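Local structure of xyloglucan-specific endo-beta-1,4-glucanase BoGH9A (6DHT) at residues 110-113 against 114-117; 179-182 against 183-187; 548-551 against 552-555. The protein cleaves internal beta-1,4-glucosidic linkages in the backbone of xyloglucan, releasing xyloglucan oligosaccharides. One frame throughout, in Å; residues are numbered along the deposited sequence.

Contact 1. Residues 110-113 against 114-117; sequences AALK and SFYY. With EDO (1,2-ethanediol), chain G.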
loop_
_atom_site.group_PDB
_atom_site.type_symbol
_atom_site.label_atom_id
_atom_site.label_comp_id
_atom_site.label_asym_id
_atom_site.label_seq_id
_atom_site.Cartn_x
_atom_site.Cartn_y
_atom_site.Cartn_z
ATOM N N ALA A 110 -9.773 -3.958 7.183
ATOM C CA ALA A 110 -9.163 -5.241 6.789
ATOM C C ALA A 110 -7.751 -5.087 6.196
ATOM O O ALA A 110 -6.855 -5.880 6.464
ATOM C CB ALA A 110 -10.055 -5.979 5.813
ATOM N N ALA A 111 -7.587 -4.058 5.374
ATOM C CA ALA A 111 -6.300 -3.759 4.766
ATOM C C ALA A 111 -5.233 -3.495 5.825
ATOM O O ALA A 111 -4.081 -3.935 5.700
ATOM C CB ALA A 111 -6.435 -2.599 3.823
ATOM N N LEU A 112 -5.596 -2.763 6.883
ATOM C CA LEU A 112 -4.674 -2.530 7.975
ATOM C C LEU A 112 -4.448 -3.785 8.805
ATOM O O LEU A 112 -3.301 -4.069 9.206
ATOM C CB LEU A 112 -5.218 -1.389 8.839
ATOM C CG LEU A 112 -4.344 -0.984 10.018
ATOM C CD1 LEU A 112 -2.931 -0.596 9.609
ATOM C CD2 LEU A 112 -5.008 0.171 10.745
ATOM N N LYS A 113 -5.503 -4.543 9.043
ATOM C CA LYS A 113 -5.414 -5.749 9.849
ATOM C C LYS A 113 -4.555 -6.818 9.163
ATOM O O LYS A 113 -4.023 -7.711 9.834
ATOM C CB LYS A 113 -6.825 -6.260 10.136
ATOM C CG LYS A 113 -6.965 -7.436 11.066
ATOM C CD LYS A 113 -6.381 -7.210 12.445
ATOM C CE LYS A 113 -6.754 -8.376 13.376
ATOM N NZ LYS A 113 -8.200 -8.442 13.724
ATOM N N SER A 114 -4.402 -6.741 7.840
ATOM C CA SER A 114 -3.538 -7.683 7.133
ATOM C C SER A 114 -2.121 -7.672 7.696
ATOM O O SER A 114 -1.448 -8.719 7.725
ATOM C CB SER A 114 -3.498 -7.353 5.639
ATOM O OG SER A 114 -2.713 -6.199 5.351
ATOM N N PHE A 115 -1.654 -6.504 8.138
ATOM C CA PHE A 115 -0.319 -6.370 8.687
ATOM C C PHE A 115 -0.164 -7.182 9.979
ATOM O O PHE A 115 0.894 -7.788 10.224
ATOM C CB PHE A 115 0.017 -4.899 8.928
ATOM C CG PHE A 115 0.227 -4.127 7.655
ATOM C CD1 PHE A 115 -0.843 -3.575 6.966
ATOM C CD2 PHE A 115 1.515 -3.974 7.133
ATOM C CE1 PHE A 115 -0.632 -2.904 5.757
ATOM C CE2 PHE A 115 1.715 -3.295 5.946
ATOM C CZ PHE A 115 0.637 -2.777 5.256
ATOM N N TYR A 116 -1.218 -7.202 10.795
ATOM C CA TYR A 116 -1.234 -8.026 11.994
ATOM C C TYR A 116 -0.996 -9.506 11.648
ATOM O O TYR A 116 -0.175 -10.174 12.267
ATOM C CB TYR A 116 -2.529 -7.814 12.793
ATOM C CG TYR A 116 -2.762 -8.915 13.808
ATOM C CD1 TYR A 116 -2.117 -8.911 15.040
ATOM C CD2 TYR A 116 -3.624 -9.961 13.524
ATOM C CE1 TYR A 116 -2.321 -9.936 15.949
ATOM C CE2 TYR A 116 -3.837 -10.979 14.435
ATOM C CZ TYR A 116 -3.187 -10.953 15.649
ATOM O OH TYR A 116 -3.380 -11.965 16.571
ATOM N N TYR A 117 -1.677 -10.004 10.611
ATOM C CA TYR A 117 -1.478 -11.377 10.191
ATOM C C TYR A 117 -0.039 -11.636 9.703
ATOM O O TYR A 117 0.466 -12.761 9.800
ATOM C CB TYR A 117 -2.482 -11.755 9.111
ATOM C CG TYR A 117 -3.891 -11.886 9.626
ATOM C CD1 TYR A 117 -4.267 -12.983 10.404
ATOM C CD2 TYR A 117 -4.862 -10.944 9.311
ATOM C CE1 TYR A 117 -5.557 -13.129 10.848
ATOM C CE2 TYR A 117 -6.144 -11.075 9.775
ATOM C CZ TYR A 117 -6.485 -12.181 10.543
ATOM O OH TYR A 117 -7.793 -12.296 10.977
HETATM C C1 EDO G . -11.232 -6.594 12.045
HETATM O O1 EDO G . -10.757 -7.952 12.069
HETATM C C2 EDO G . -10.528 -5.825 10.928
HETATM O O2 EDO G . -10.839 -6.384 9.635
#
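Ser114 N donates to Ala110 O of the turn before at 2.9 Å. In the conformer described, one of two, OG also reaches Ala111 O at 2.7 Å. Chi1 of 74° swings this OG back toward the preceding turn. Phe115 takes up a three-residue bond, its N lying 3.1 Å from Leu112 O and well above that carbonyl's plane. The edge of its ring also meets Leu112 O, through CD1. Tyr116 runs alongside Lys113, both side chains pointing the same way. The touch is van der Waals, Lys113 CE to Tyr116 CD2 at 3.5 Å, oblique to the ring. The lysine chain bends at chi2 and chi4, and NZ donates to O1 of an ethanediol, probably from the crystallisation liquor, at 3.1 Å. NZ also bonds to the carbonyls of Tyr128, Ile202 and Asn203. Tyr117 crosses the lysine obliquely, with CE2 3.9 Å from Lys113 CG. Its N makes a weak bond to Lys113 O, and its OH bonds to Ala129 O. The mix of four- and three-residue bonds fits the last turns of helix 105-117, in the (alpha/alpha)6-barrel catalytic domain of family 9 glycoside hydrolases.

Contact 2. Residues 179-182 against 183-187; sequences SGYS and IGLMQ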
loop_
_atom_site.group_PDB
_atom_site.type_symbol
_atom_site.label_atom_id
_atom_site.label_comp_id
_atom_site.label_asym_id
_atom_site.label_seq_id
_atom_site.Cartn_x
_atom_site.Cartn_y
_atom_site.Cartn_z
ATOM N N SER A 179 9.657 -2.148 3.902
ATOM C CA SER A 179 8.826 -1.903 5.073
ATOM C C SER A 179 8.908 -0.439 5.525
ATOM O O SER A 179 7.907 0.094 5.984
ATOM C CB SER A 179 9.110 -2.902 6.198
ATOM O OG SER A 179 10.381 -2.718 6.755
ATOM N N GLY A 180 10.063 0.194 5.355
ATOM C CA GLY A 180 10.226 1.599 5.637
ATOM C C GLY A 180 9.350 2.440 4.737
ATOM O O GLY A 180 8.670 3.355 5.206
ATOM N N TYR A 181 9.373 2.147 3.448
ATOM C CA TYR A 181 8.505 2.806 2.473
ATOM C C TYR A 181 7.030 2.619 2.846
ATOM O O TYR A 181 6.214 3.571 2.814
ATOM C CB TYR A 181 8.715 2.201 1.080
ATOM C CG TYR A 181 7.577 2.539 0.177
ATOM C CD1 TYR A 181 7.472 3.788 -0.433
ATOM C CD2 TYR A 181 6.581 1.613 -0.043
ATOM C CE1 TYR A 181 6.377 4.082 -1.255
ATOM C CE2 TYR A 181 5.499 1.892 -0.833
ATOM C CZ TYR A 181 5.397 3.135 -1.436
ATOM O OH TYR A 181 4.308 3.402 -2.262
ATOM N N SER A 182 6.667 1.389 3.185
ATOM C CA SER A 182 5.275 1.072 3.468
ATOM C C SER A 182 4.721 1.876 4.643
ATOM O O SER A 182 3.625 2.449 4.578
ATOM C CB SER A 182 5.106 -0.419 3.740
ATOM O OG SER A 182 5.360 -1.213 2.566
ATOM N N ILE A 183 5.466 1.897 5.736
ATOM C CA ILE A 183 5.118 2.708 6.892
ATOM C C ILE A 183 5.103 4.183 6.498
ATOM O O ILE A 183 4.180 4.904 6.857
ATOM C CB ILE A 183 6.113 2.478 8.015
ATOM C CG1 ILE A 183 6.061 1.041 8.525
ATOM C CG2 ILE A 183 5.822 3.435 9.131
ATOM C CD1 ILE A 183 7.250 0.624 9.344
ATOM N N GLY A 184 6.083 4.622 5.712
ATOM C CA GLY A 184 6.142 6.009 5.294
ATOM C C GLY A 184 4.882 6.463 4.556
ATOM O O GLY A 184 4.392 7.574 4.778
ATOM N N LEU A 185 4.350 5.582 3.715
ATOM C CA LEU A 185 3.136 5.879 2.965
ATOM C C LEU A 185 1.925 5.899 3.901
ATOM O O LEU A 185 1.135 6.851 3.869
ATOM C CB LEU A 185 2.941 4.850 1.839
ATOM C CG LEU A 185 1.656 5.039 1.023
ATOM C CD1 LEU A 185 1.591 6.410 0.375
ATOM C CD2 LEU A 185 1.558 3.944 -0.019
ATOM N N MET A 186 1.773 4.880 4.746
ATOM C CA MET A 186 0.614 4.809 5.615
ATOM C C MET A 186 0.620 5.961 6.602
ATOM O O MET A 186 -0.431 6.543 6.895
ATOM C CB MET A 186 0.492 3.457 6.307
ATOM C CG MET A 186 0.166 2.340 5.323
ATOM S SD MET A 186 -0.042 0.730 6.075
ATOM C CE MET A 186 1.634 0.274 6.374
ATOM N N GLN A 187 1.790 6.293 7.119
ATOM C CA GLN A 187 1.915 7.410 8.067
ATOM C C GLN A 187 1.742 8.767 7.396
ATOM O O GLN A 187 1.431 9.763 8.074
ATOM C CB GLN A 187 3.238 7.292 8.876
ATOM C CG GLN A 187 3.149 6.153 9.873
ATOM C CD GLN A 187 4.279 6.026 10.893
ATOM O OE1 GLN A 187 4.084 5.342 11.895
ATOM N NE2 GLN A 187 5.440 6.594 10.625
#
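The (alpha/alpha)6 barrel of family 9 glycoside hydrolases includes helix 176-192, and here residues Ser179 to Ser182 meet Ile183 to Met186 one turn further on. The backbone is regular alpha helix. Ile183 N donates to Ser179 O at 3.0 Å with an almost straight N-H...O angle of 174°. Gly184 N bonds to Gly180 O, and Leu185 N to Tyr181 O, both at 2.9 Å. Met186 N completes the set with Ser182 O at 3.1 Å. The side chains follow the same four-residue spacing. Tyr181 and Leu185 run next to each other. Their meeting point is the hydroxyl end of the tyrosine, where OH is 3.6 Å from Leu185 CD2. Both side chains start anti to their own backbone N, which sends them along the helix in a common direction. The methyl comes at the ring obliquely. Met186 folds back over the turn. Its thioether is bent at chi3 (-77°), and this brings CE to 3.5 Å from Ser182 O. Ile183 leans on Ser179 O in a similar way, with CG1 at 3.3 Å. The carbonyl oxygens of Ser179 and Ser182 therefore each carry a backbone bond and an aliphatic cover. Both serine hydroxyls bond to carbonyls four residues back: Ser182 OG to Asn178 O within the helix, Ser179 OG to Tyr175 O just ahead of it. All these residues are buried. Helix 213-226 presents Trp224 to Ser179 and Met218 to Met186. Helix 265-281 presses Val274 on Ile183, while Tyr181 packs on Pro373 and Trp375 in loops. Helix 551-567 covers Ser179 and Ser182.

Contact 3. Residues 548-551 against 552-555; sequences EVAI and NWNA. With IMD (imidazole), chain B.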
loop_
_atom_site.group_PDB
_atom_site.type_symbol
_atom_site.label_atom_id
_atom_site.label_comp_id
_atom_site.label_asym_id
_atom_site.label_seq_id
_atom_site.Cartn_x
_atom_site.Cartn_y
_atom_site.Cartn_z
ATOM N N GLU A 548 0.342 -12.414 -6.251
ATOM C CA GLU A 548 1.187 -12.177 -5.084
ATOM C C GLU A 548 0.542 -11.122 -4.159
ATOM O O GLU A 548 -0.306 -10.347 -4.594
ATOM C CB GLU A 548 2.575 -11.712 -5.568
ATOM C CG GLU A 548 3.533 -11.071 -4.581
ATOM C CD GLU A 548 4.162 -11.989 -3.571
ATOM O OE1 GLU A 548 3.575 -13.035 -3.213
ATOM O OE2 GLU A 548 5.215 -11.573 -3.037
ATOM N N VAL A 549 0.900 -11.183 -2.884
ATOM C CA VAL A 549 0.472 -10.155 -1.923
ATOM C C VAL A 549 1.728 -9.572 -1.300
ATOM O O VAL A 549 2.786 -10.183 -1.300
ATOM C CB VAL A 549 -0.462 -10.752 -0.833
ATOM C CG1 VAL A 549 -1.714 -11.343 -1.473
ATOM C CG2 VAL A 549 0.282 -11.801 0.027
ATOM N N ALA A 550 1.651 -8.350 -0.786
ATOM C CA ALA A 550 2.832 -7.676 -0.255
ATOM C C ALA A 550 2.489 -6.495 0.630
ATOM O O ALA A 550 1.490 -5.805 0.383
ATOM C CB ALA A 550 3.703 -7.194 -1.384
ATOM N N ILE A 551 3.326 -6.223 1.618
ATOM C CA ILE A 551 3.064 -5.094 2.515
ATOM C C ILE A 551 3.015 -3.754 1.785
ATOM O O ILE A 551 2.246 -2.862 2.203
ATOM C CB ILE A 551 4.030 -5.042 3.707
ATOM C CG1 ILE A 551 5.485 -4.920 3.250
ATOM C CG2 ILE A 551 3.791 -6.210 4.647
ATOM C CD1 ILE A 551 6.506 -4.678 4.360
ATOM N N ASN A 552 3.810 -3.561 0.740
ATOM C CA ASN A 552 3.790 -2.283 0.029
ATOM C C ASN A 552 2.549 -2.133 -0.801
ATOM O O ASN A 552 2.109 -1.028 -1.054
ATOM C CB ASN A 552 5.052 -2.058 -0.800
ATOM C CG ASN A 552 5.358 -3.203 -1.746
ATOM O OD1 ASN A 552 5.364 -4.388 -1.363
ATOM N ND2 ASN A 552 5.623 -2.856 -2.992
ATOM N N TRP A 553 1.975 -3.251 -1.233
ATOM C CA TRP A 553 0.731 -3.234 -1.983
ATOM C C TRP A 553 -0.430 -2.985 -1.023
ATOM O O TRP A 553 -1.318 -2.189 -1.318
ATOM C CB TRP A 553 0.563 -4.548 -2.769
ATOM C CG TRP A 553 1.625 -4.717 -3.808
ATOM C CD1 TRP A 553 2.532 -3.799 -4.187
ATOM C CD2 TRP A 553 1.884 -5.886 -4.606
ATOM N NE1 TRP A 553 3.338 -4.302 -5.156
ATOM C CE2 TRP A 553 2.974 -5.590 -5.426
ATOM C CE3 TRP A 553 1.300 -7.148 -4.692
ATOM C CZ2 TRP A 553 3.497 -6.498 -6.349
ATOM C CZ3 TRP A 553 1.819 -8.057 -5.605
ATOM C CH2 TRP A 553 2.907 -7.726 -6.414
ATOM N N ASN A 554 -0.402 -3.602 0.149
ATOM C CA ASN A 554 -1.411 -3.302 1.151
ATOM C C ASN A 554 -1.274 -1.901 1.742
ATOM O O ASN A 554 -2.278 -1.319 2.172
ATOM C CB ASN A 554 -1.476 -4.361 2.230
ATOM C CG ASN A 554 -2.640 -5.269 2.017
ATOM O OD1 ASN A 554 -2.731 -5.927 0.975
ATOM N ND2 ASN A 554 -3.581 -5.265 2.936
ATOM N N ALA A 555 -0.056 -1.340 1.747
ATOM C CA ALA A 555 0.119 0.023 2.242
ATOM C C ALA A 555 -0.653 0.970 1.348
ATOM O O ALA A 555 -1.300 1.896 1.824
ATOM C CB ALA A 555 1.583 0.398 2.271
HETATM N N1 IMD B . 6.110 -9.075 -3.416
HETATM C C2 IMD B . 7.167 -8.542 -2.764
HETATM N N3 IMD B . 7.213 -7.222 -3.063
HETATM C C4 IMD B . 6.202 -6.935 -3.913
HETATM C C5 IMD B . 5.503 -8.111 -4.137
HETATM O O HOH W 1 -0.958 -7.309 -0.872
#
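The active site of the enzyme holds Glu548, the predicted proton donor, and the side chain of Trp553 packs against this residue. The indole edge meets Glu548 O, 3.3 Å from CZ3 and near the ring plane. Glu548 CG lies 3.6 Å from the same CZ3. The glutamate chain bends at chi2 (72°), and its OE2 accepts a bond from N1 of an imidazole, probably from the crystallisation liquor, at 2.7 Å, nearly straight at 170°. OE1 bonds to ND1 of His497, itself a predicted active-site residue, and OE2 has a weak further bond from Gly170 N. Ala550 CB stands over one indole face in a CH-pi contact, 4.2 Å from the centroid of the five-membered ring. Imidazole C5 covers the same face nearer the six-membered ring, 3.4 Å from Trp553 CZ2. Trp437 meets the indole edge-to-face. Ala550 is also the N-cap of helix 551-567, a late helix of the (alpha/alpha)6 barrel. Its O receives Asn554 N at 2.9 Å and, weakly, Trp553 N. Ala555 N bonds to Ile551 O at 2.8 Å. Ala550 N donates to a water that also lies 2.9 Å from Asn554 OD1. Asn552 turns OD1 close to Ala550 CB, and that oxygen accepts a bond from Asn178 ND2.

Overall arrangement
The three contacts follow in series along the chain, and none nests in or crosses another. Each is local, within a single unbroken stretch, so none closes a long loop. Contact 1 ends helix 105-117, contact 2 lies on helix 176-192, and contact 3 leads from the active-site loop into helix 551-567. They touch one another in the buried part of the catalytic domain. Phe115 of contact 1 reaches contact 2, its CZ 3.4 Å from Met186 CE, and also packs against Ile551 of contact 3. Asn554 ND2 probably bonds to Ala111 O, joining contacts 1 and 3. Ser179 packs on Ile551, and Ser182 on Ile551, Asn552 and Ala555, joining contacts 2 and 3.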